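Local coordinates for protein hemolysin (Streptococcus suis, PDB 3HVN) that probably lyses host cells by binding cholesterol-containing membranes, changing shape and assembling into an oligomeric transmembrane pore, at residues N71-V76 with S387-S392; E57-P62 with E381-T386. The protein carries 1 engineered substitution. All coordinates share one frame; numbering follows the deposited sequence.

How the contacts relate
Both contacts use the long strand 376-401, and their pieces of it, 381-386 and 387-392, follow one another directly. Their centres are about 24 Å apart. Contact 1 pairs that strand with 71-76, at the start of its sheet neighbour 73-88. It is partly buried and rests on backbone hydrogen bonds, with Phe74 and Val76 buried on one face. Contact 2 is a surface contact. There the loop 57-62 lies over the strand through side chains: two isoleucines and a proline meet, and two glutamates come close beside them. Both reach the same sheet, in which strands 73-88 and 376-401 are neighbours, consistent with domain 2 of cholesterol-dependent cytolysins.

Contact 1. Residues N71-V76 with S387-S392; sequences NGRFVV and STVHNS
Arg73 to Val76 pair antiparallel with Asn391 to Thr388, the strand axes running 159° apart and approaching to 4.3 Å. Phe74 and His390 form a hydrogen-bonded pair, with Phe74 N to His390 O and His390 N to Phe74 O both at 2.8 Å. Val76 and Thr388 form the next such pair. In it, the bond from Val76 N to Thr388 O is nearly straight, 170° at the hydrogen, and lies in the carbonyl plane.

On the face of Phe74, Val76, Thr388 and His390, the His390 imidazole meets Val76 and Phe74. Val76 CG2 meets its edge, 3.4 Å from His390 NE2. His390 CD2 also comes to the edge of the Phe74 ring, 3.8 Å from Phe74 CD2.

The other face carries Arg73, Val75, Val389 and Asn391. The extended Arg73 chain passes across Val389, with Arg73 CD 3.7 Å from Val389 CG2. It runs alongside Asn391, whose OD1 lies 3.6 Å from Arg73 CG. The guanidinium and amide planes are 46° apart.

Strands 66-70 and 73-88 form a beta hairpin, turning at Asn71 and Gly72, and its second strand bonds to strand 376-401. Within the hairpin, Met68 and Val75 share backbone bonding. Tyr416 of strand 404-416 packs on Phe74 and Val76. Arg287 touches Val75 and Val389 on the other face.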
loop_
_atom_site.group_PDB
_atom_site.type_symbol
_atom_site.label_atom_id
_atom_site.label_comp_id
_atom_site.label_asym_id
_atom_site.label_seq_id
_atom_site.Cartn_x
_atom_site.Cartn_y
_atom_site.Cartn_z
ATOM N N ASN A 71 -11.592 14.546 22.058
ATOM C CA ASN A 71 -12.027 15.871 21.623
ATOM C C ASN A 71 -13.393 15.879 20.941
ATOM O O ASN A 71 -13.519 16.307 19.793
ATOM C CB ASN A 71 -10.978 16.498 20.701
ATOM C CG ASN A 71 -9.613 16.600 21.356
ATOM O OD1 ASN A 71 -9.437 16.229 22.517
ATOM N ND2 ASN A 71 -8.637 17.105 20.611
ATOM N N GLY A 72 -14.412 15.406 21.651
ATOM C CA GLY A 72 -15.766 15.386 21.124
ATOM C C GLY A 72 -15.944 14.396 19.989
ATOM O O GLY A 72 -16.923 14.459 19.241
ATOM N N ARG A 73 -14.993 13.476 19.863
ATOM C CA ARG A 73 -15.043 12.459 18.820
ATOM C C ARG A 73 -14.909 11.063 19.414
ATOM O O ARG A 73 -14.396 10.895 20.521
ATOM C CB ARG A 73 -13.937 12.698 17.790
ATOM C CG ARG A 73 -13.959 14.080 17.162
ATOM C CD ARG A 73 -12.808 14.258 16.187
ATOM N NE ARG A 73 -12.764 15.606 15.630
ATOM C CZ ARG A 73 -11.856 16.023 14.753
ATOM N NH1 ARG A 73 -10.911 15.195 14.330
ATOM N NH2 ARG A 73 -11.892 17.269 14.299
ATOM N N PHE A 74 -15.374 10.061 18.675
ATOM C CA PHE A 74 -15.279 8.676 19.121
ATOM C C PHE A 74 -14.360 7.871 18.209
ATOM O O PHE A 74 -14.619 7.733 17.012
ATOM C CB PHE A 74 -16.666 8.033 19.186
ATOM C CG PHE A 74 -16.677 6.683 19.845
ATOM C CD1 PHE A 74 -16.348 6.549 21.184
ATOM C CD2 PHE A 74 -17.021 5.548 19.130
ATOM C CE1 PHE A 74 -16.357 5.310 21.796
ATOM C CE2 PHE A 74 -17.034 4.306 19.738
ATOM C CZ PHE A 74 -16.701 4.187 21.071
ATOM N N VAL A 75 -13.282 7.348 18.785
ATOM C CA VAL A 75 -12.302 6.573 18.035
ATOM C C VAL A 75 -12.535 5.074 18.187
ATOM O O VAL A 75 -12.284 4.498 19.246
ATOM C CB VAL A 75 -10.864 6.904 18.478
ATOM C CG1 VAL A 75 -9.872 5.961 17.814
ATOM C CG2 VAL A 75 -10.530 8.353 18.159
ATOM N N VAL A 76 -13.023 4.451 17.120
ATOM C CA VAL A 76 -13.219 3.008 17.088
ATOM C C VAL A 76 -11.981 2.331 16.515
ATOM O O VAL A 76 -11.717 2.411 15.315
ATOM C CB VAL A 76 -14.440 2.622 16.235
ATOM C CG1 VAL A 76 -14.552 1.109 16.121
ATOM C CG2 VAL A 76 -15.709 3.212 16.828
ATOM N N SER A 387 -8.996 2.292 12.270
ATOM C CA SER A 387 -9.738 3.082 13.244
ATOM C C SER A 387 -10.808 3.912 12.547
ATOM O O SER A 387 -10.742 4.133 11.338
ATOM C CB SER A 387 -8.794 3.993 14.030
ATOM O OG SER A 387 -8.155 4.926 13.174
ATOM N N THR A 388 -11.794 4.369 13.311
ATOM C CA THR A 388 -12.881 5.164 12.752
ATOM C C THR A 388 -13.270 6.301 13.690
ATOM O O THR A 388 -13.412 6.099 14.894
ATOM C CB THR A 388 -14.120 4.297 12.468
ATOM O OG1 THR A 388 -13.726 3.108 11.772
ATOM C CG2 THR A 388 -15.127 5.065 11.626
ATOM N N VAL A 389 -13.443 7.496 13.137
ATOM C CA VAL A 389 -13.813 8.654 13.943
ATOM C C VAL A 389 -15.307 8.946 13.851
ATOM O O VAL A 389 -15.883 8.958 12.762
ATOM C CB VAL A 389 -13.013 9.909 13.538
ATOM C CG1 VAL A 389 -13.290 10.275 12.088
ATOM C CG2 VAL A 389 -13.344 11.072 14.462
ATOM N N HIS A 390 -15.933 9.174 15.001
ATOM C CA HIS A 390 -17.356 9.491 15.047
ATOM C C HIS A 390 -17.598 10.785 15.819
ATOM O O HIS A 390 -17.525 10.810 17.048
ATOM C CB HIS A 390 -18.142 8.336 15.667
ATOM C CG HIS A 390 -17.908 7.019 14.997
ATOM N ND1 HIS A 390 -18.535 6.658 13.823
ATOM C CD2 HIS A 390 -17.112 5.976 15.332
ATOM C CE1 HIS A 390 -18.136 5.450 13.465
ATOM N NE2 HIS A 390 -17.272 5.014 14.364
ATOM N N ASN A 391 -17.887 11.855 15.086
ATOM C CA ASN A 391 -18.047 13.182 15.674
ATOM C C ASN A 391 -19.197 13.286 16.671
ATOM O O ASN A 391 -20.117 12.468 16.667
ATOM C CB ASN A 391 -18.230 14.231 14.575
ATOM C CG ASN A 391 -16.988 14.410 13.728
ATOM O OD1 ASN A 391 -15.894 13.999 14.114
ATOM N ND2 ASN A 391 -17.149 15.032 12.566
ATOM N N SER A 392 -19.132 14.305 17.523
ATOM C CA SER A 392 -20.219 14.609 18.443
ATOM C C SER A 392 -21.463 15.025 17.662
ATOM O O SER A 392 -21.402 15.236 16.451
ATOM C CB SER A 392 -19.801 15.725 19.404
ATOM O OG SER A 392 -20.857 16.073 20.282
#

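Contact 2. Residues E57-P62 with E381-T386; sequences EYIDNP and EYIETT
Ile59 lays its side chain over the beginning of segment 381-386, on strand 376-401, and overlaps both Glu381 and Ile383. Its two branches divide the work. CG1 is anti to the backbone N (chi1 -170°), which sets CD1 against Ile383 and the backbone of Tyr382. Ile59 CD1 comes to 3.5 Å from Ile383 CG1, and it is just as near Tyr382 C. The other branch, Ile59 CG2, lies against the carboxylate of Glu381, whose extended chain crosses the isoleucine at about a right angle. Ile59 CB is 3.8 Å from Glu381 CB, so the aliphatic base of the glutamate takes part in the packing.

Pro62 meets the far end of Ile383. Its CB lies 3.6 Å from Ile383 CD1, and Pro62 CG is close to the same methyl at 3.7 Å. Ile383 CD1 also touches Ile59 CD1. One terminal methyl therefore joins both apolar residues of the loop.

Glu57 runs alongside Glu381 and points the same way. The carboxylate planes are 36° apart, and Glu57 OE1 lies near Glu381 OE1. If both groups are ionised, their charges would oppose each other. A long, weak ion pair from Lys81 to Glu381 OE2 may offset part of this.

This is a loop packed on a sheet by side chains, not a strand pairing. Segment 57-62 lies in the loop between strand 53-54 and strand 66-70. Segment 381-386 pairs with strand 73-88 through backbone bonds of Tyr382 with Lys82 and Glu384 with Glu80. The side chains of Ile59 and Ile383 also touch that neighbour, at Lys81 and Arg79.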
loop_
_atom_site.group_PDB
_atom_site.type_symbol
_atom_site.label_atom_id
_atom_site.label_comp_id
_atom_site.label_asym_id
_atom_site.label_seq_id
_atom_site.Cartn_x
_atom_site.Cartn_y
_atom_site.Cartn_z
ATOM N N GLU A 57 5.226 -16.652 10.499
ATOM C CA GLU A 57 3.945 -16.091 10.908
ATOM C C GLU A 57 4.089 -15.232 12.162
ATOM O O GLU A 57 4.015 -14.005 12.089
ATOM C CB GLU A 57 2.906 -17.196 11.118
ATOM C CG GLU A 57 3.412 -18.404 11.890
ATOM C CD GLU A 57 2.331 -19.442 12.116
ATOM O OE1 GLU A 57 1.155 -19.155 11.806
ATOM O OE2 GLU A 57 2.655 -20.544 12.606
ATOM N N TYR A 58 4.304 -15.880 13.305
ATOM C CA TYR A 58 4.451 -15.178 14.577
ATOM C C TYR A 58 3.499 -13.992 14.677
ATOM O O TYR A 58 3.921 -12.838 14.606
ATOM C CB TYR A 58 5.894 -14.709 14.773
ATOM C CG TYR A 58 6.802 -15.747 15.393
ATOM C CD1 TYR A 58 6.900 -15.874 16.773
ATOM C CD2 TYR A 58 7.563 -16.597 14.602
ATOM C CE1 TYR A 58 7.728 -16.818 17.347
ATOM C CE2 TYR A 58 8.395 -17.546 15.167
ATOM C CZ TYR A 58 8.473 -17.652 16.540
ATOM O OH TYR A 58 9.299 -18.594 17.110
ATOM N N ILE A 59 2.213 -14.282 14.842
ATOM C CA ILE A 59 1.197 -13.238 14.846
ATOM C C ILE A 59 0.409 -13.203 16.152
ATOM O O ILE A 59 -0.062 -12.145 16.573
ATOM C CB ILE A 59 0.216 -13.416 13.672
ATOM C CG1 ILE A 59 -0.687 -12.188 13.541
ATOM C CG2 ILE A 59 -0.604 -14.682 13.853
ATOM C CD1 ILE A 59 0.074 -10.901 13.330
ATOM N N ASP A 60 0.272 -14.360 16.791
ATOM C CA ASP A 60 -0.514 -14.472 18.015
ATOM C C ASP A 60 -1.944 -14.001 17.772
ATOM O O ASP A 60 -2.541 -14.303 16.739
ATOM C CB ASP A 60 0.121 -13.658 19.144
ATOM C CG ASP A 60 1.524 -14.121 19.481
ATOM O OD1 ASP A 60 2.039 -15.024 18.789
ATOM O OD2 ASP A 60 2.114 -13.580 20.441
ATOM N N ASN A 61 -2.488 -13.261 18.734
ATOM C CA ASN A 61 -3.825 -12.696 18.604
ATOM C C ASN A 61 -3.840 -11.218 18.981
ATOM O O ASN A 61 -3.328 -10.837 20.034
ATOM C CB ASN A 61 -4.830 -13.472 19.458
ATOM C CG ASN A 61 -4.939 -14.930 19.054
ATOM O OD1 ASN A 61 -3.941 -15.647 18.991
ATOM N ND2 ASN A 61 -6.160 -15.379 18.785
ATOM N N PRO A 62 -4.431 -10.380 18.117
ATOM C CA PRO A 62 -4.461 -8.930 18.340
ATOM C C PRO A 62 -5.440 -8.539 19.441
ATOM O O PRO A 62 -6.502 -9.151 19.558
ATOM C CB PRO A 62 -4.938 -8.379 16.996
ATOM C CG PRO A 62 -5.710 -9.489 16.376
ATOM C CD PRO A 62 -5.152 -10.780 16.896
ATOM N N GLU A 381 1.872 -13.456 8.139
ATOM C CA GLU A 381 0.697 -12.981 8.854
ATOM C C GLU A 381 0.996 -11.626 9.484
ATOM O O GLU A 381 2.125 -11.362 9.897
ATOM C CB GLU A 381 0.270 -13.984 9.928
ATOM C CG GLU A 381 -0.465 -15.198 9.384
ATOM C CD GLU A 381 -0.872 -16.170 10.474
ATOM O OE1 GLU A 381 -0.073 -16.386 11.409
ATOM O OE2 GLU A 381 -1.989 -16.723 10.393
ATOM N N TYR A 382 -0.016 -10.768 9.549
ATOM C CA TYR A 382 0.158 -9.432 10.105
ATOM C C TYR A 382 -1.146 -8.912 10.699
ATOM O O TYR A 382 -2.179 -9.580 10.634
ATOM C CB TYR A 382 0.664 -8.469 9.031
ATOM C CG TYR A 382 -0.374 -8.119 7.990
ATOM C CD1 TYR A 382 -0.686 -9.004 6.967
ATOM C CD2 TYR A 382 -1.042 -6.903 8.031
ATOM C CE1 TYR A 382 -1.636 -8.689 6.014
ATOM C CE2 TYR A 382 -1.992 -6.578 7.082
ATOM C CZ TYR A 382 -2.285 -7.474 6.077
ATOM O OH TYR A 382 -3.230 -7.153 5.130
ATOM N N ILE A 383 -1.091 -7.716 11.275
ATOM C CA ILE A 383 -2.266 -7.112 11.887
ATOM C C ILE A 383 -2.696 -5.846 11.157
ATOM O O ILE A 383 -1.965 -4.856 11.129
ATOM C CB ILE A 383 -2.018 -6.768 13.368
ATOM C CG1 ILE A 383 -1.714 -8.034 14.167
ATOM C CG2 ILE A 383 -3.220 -6.043 13.952
ATOM C CD1 ILE A 383 -2.838 -9.046 14.156
ATOM N N GLU A 384 -3.883 -5.887 10.563
ATOM C CA GLU A 384 -4.459 -4.704 9.940
ATOM C C GLU A 384 -5.206 -3.891 10.989
ATOM O O GLU A 384 -6.210 -4.342 11.542
ATOM C CB GLU A 384 -5.401 -5.089 8.799
ATOM C CG GLU A 384 -6.163 -3.913 8.208
ATOM C CD GLU A 384 -6.931 -4.285 6.955
ATOM O OE1 GLU A 384 -6.461 -5.168 6.208
ATOM O OE2 GLU A 384 -8.003 -3.691 6.715
ATOM N N THR A 385 -4.699 -2.694 11.264
ATOM C CA THR A 385 -5.289 -1.829 12.276
ATOM C C THR A 385 -6.068 -0.691 11.630
ATOM O O THR A 385 -5.482 0.234 11.069
ATOM C CB THR A 385 -4.214 -1.237 13.206
ATOM O OG1 THR A 385 -3.323 -2.273 13.637
ATOM C CG2 THR A 385 -4.861 -0.587 14.420
ATOM N N THR A 386 -7.392 -0.767 11.711
ATOM C CA THR A 386 -8.250 0.272 11.155
ATOM C C THR A 386 -9.060 0.964 12.249
ATOM O O THR A 386 -9.721 0.311 13.059
ATOM C CB THR A 386 -9.199 -0.289 10.076
ATOM O OG1 THR A 386 -10.086 0.744 9.630
ATOM C CG2 THR A 386 -10.014 -1.451 10.625
#